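Putative phosphosugar isomerase (Clostridium difficile, PDB 3G68) is a double-SIS-domain protein that probably binds phosphorylated sugars and may act as a sugar-phosphate isomerase, its exact substrate being unsettled. Local coordinates at residues B[42-47]-B[227-232]. Numbering follows the deposited sequence.
Sequences SGTSYH and ALKLLE
Thr44 and Leu228, whose CA atoms stand 8.0 Å apart, mark where residues 43-47 of helix 43-59 meet helix 220-234, the two segments running nearly antiparallel at 162° with their axes 11.3 Å apart. One hydrogen bond spans the gap, from Lys229 NZ to Thr44 OG1 at 2.9 Å. Lysine suits its place by its long, flexible chain, which bends at chi2, chi3 and chi4 and crosses the threonine side chain at about a right angle. Threonine supplies the accepting hydroxyl, turned toward Lys229 NZ by chi1 of -59°. Beside this polar link, Leu228 uses a single branch: CD2 packs 3.7 Å from His47 CE1, approaching the imidazole obliquely, and also meets Thr44 OG1 and the CA of Gly43. Gly43 has a positive phi (42°), a conformation that favours glycine. Within its own segment, Gly43 O lies over the centre of one face of the His47 ring, 3.5 Å above the plane. Helix 43-59 follows strand 36-40 of one five-stranded parallel sheet and helix 220-234 follows strand 210-215 of the other, so the contact bridges the two halves of the double-SIS fold. A citrate, probably from the crystallisation liquor, is hydrogen-bonded by Thr44 N and Ser45 OG. Glu225 binds Lys229 NZ through OE2, and Thr44 OG1 and His47 ND1 through OE1; its carboxylate probably offsets the lysine charge and orients both hydroxyl and imidazole.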
# COMPACT_ATOMS: atom_id res chain seq x y z
N SER B 42 -31.19 -40.93 34.33
CA SER B 42 -30.52 -41.15 35.60
C SER B 42 -29.21 -40.38 35.69
O SER B 42 -28.63 -40.02 34.68
CB SER B 42 -30.22 -42.64 35.79
OG SER B 42 -31.38 -43.41 35.58
N GLY B 43 -28.73 -40.17 36.91
CA GLY B 43 -27.44 -39.49 37.15
C GLY B 43 -27.16 -38.27 36.28
O GLY B 43 -27.97 -37.36 36.25
N THR B 44 -26.04 -38.28 35.56
CA THR B 44 -25.64 -37.19 34.66
C THR B 44 -26.70 -36.82 33.61
O THR B 44 -26.84 -35.64 33.25
CB THR B 44 -24.26 -37.53 34.04
OG1 THR B 44 -23.32 -37.70 35.11
CG2 THR B 44 -23.76 -36.46 33.06
N SER B 45 -27.45 -37.82 33.14
CA SER B 45 -28.54 -37.57 32.19
C SER B 45 -29.64 -36.78 32.90
O SER B 45 -30.12 -35.77 32.38
CB SER B 45 -29.06 -38.86 31.58
OG SER B 45 -28.06 -39.41 30.75
N TYR B 46 -29.98 -37.19 34.13
CA TYR B 46 -30.92 -36.42 34.95
C TYR B 46 -30.45 -34.98 35.08
O TYR B 46 -31.23 -34.06 34.88
CB TYR B 46 -31.15 -37.01 36.35
CG TYR B 46 -32.13 -36.20 37.18
CD1 TYR B 46 -33.46 -36.08 36.79
CD2 TYR B 46 -31.73 -35.56 38.34
CE1 TYR B 46 -34.36 -35.32 37.53
CE2 TYR B 46 -32.62 -34.82 39.09
CZ TYR B 46 -33.91 -34.70 38.69
OH TYR B 46 -34.76 -33.95 39.45
N HIS B 47 -29.16 -34.79 35.38
CA HIS B 47 -28.62 -33.44 35.59
C HIS B 47 -28.72 -32.56 34.36
O HIS B 47 -28.88 -31.35 34.48
CB HIS B 47 -27.17 -33.45 36.11
CG HIS B 47 -27.00 -34.17 37.42
ND1 HIS B 47 -25.85 -34.87 37.74
CD2 HIS B 47 -27.85 -34.37 38.46
CE1 HIS B 47 -25.99 -35.42 38.94
NE2 HIS B 47 -27.20 -35.13 39.40
N ALA B 227 -20.77 -32.10 41.71
CA ALA B 227 -20.69 -32.86 42.94
C ALA B 227 -20.61 -34.36 42.63
O ALA B 227 -19.76 -35.04 43.20
CB ALA B 227 -21.88 -32.53 43.85
N LEU B 228 -21.46 -34.89 41.75
CA LEU B 228 -21.42 -36.34 41.42
C LEU B 228 -20.08 -36.73 40.80
O LEU B 228 -19.53 -37.77 41.16
CB LEU B 228 -22.56 -36.74 40.47
CG LEU B 228 -22.62 -38.17 39.94
CD1 LEU B 228 -22.72 -39.20 41.13
CD2 LEU B 228 -23.78 -38.37 38.90
N LYS B 229 -19.54 -35.92 39.89
CA LYS B 229 -18.27 -36.30 39.22
C LYS B 229 -17.10 -36.28 40.20
O LYS B 229 -16.24 -37.15 40.15
CB LYS B 229 -18.00 -35.47 37.97
CG LYS B 229 -18.97 -35.82 36.81
CD LYS B 229 -18.68 -37.21 36.23
CE LYS B 229 -19.92 -37.92 35.72
NZ LYS B 229 -20.48 -37.34 34.52
N LEU B 230 -17.09 -35.31 41.11
CA LEU B 230 -16.06 -35.29 42.17
C LEU B 230 -16.22 -36.54 43.06
O LEU B 230 -15.24 -37.17 43.44
CB LEU B 230 -16.16 -34.04 43.04
CG LEU B 230 -15.59 -32.70 42.52
CD1 LEU B 230 -16.01 -31.53 43.43
CD2 LEU B 230 -14.07 -32.79 42.41
N LEU B 231 -17.46 -36.87 43.44
CA LEU B 231 -17.71 -38.05 44.26
C LEU B 231 -17.16 -39.30 43.60
O LEU B 231 -16.48 -40.11 44.23
CB LEU B 231 -19.20 -38.27 44.51
CG LEU B 231 -19.64 -39.45 45.40
CD1 LEU B 231 -21.02 -39.15 46.03
CD2 LEU B 231 -19.65 -40.82 44.66
N GLU B 232 -17.46 -39.46 42.32
CA GLU B 232 -17.04 -40.66 41.57
C GLU B 232 -15.54 -40.79 41.40
O GLU B 232 -15.02 -41.89 41.32
CB GLU B 232 -17.71 -40.66 40.20
CG GLU B 232 -19.22 -40.85 40.24
CD GLU B 232 -19.91 -40.69 38.87
OE1 GLU B 232 -19.34 -40.08 37.93
OE2 GLU B 232 -21.06 -41.15 38.75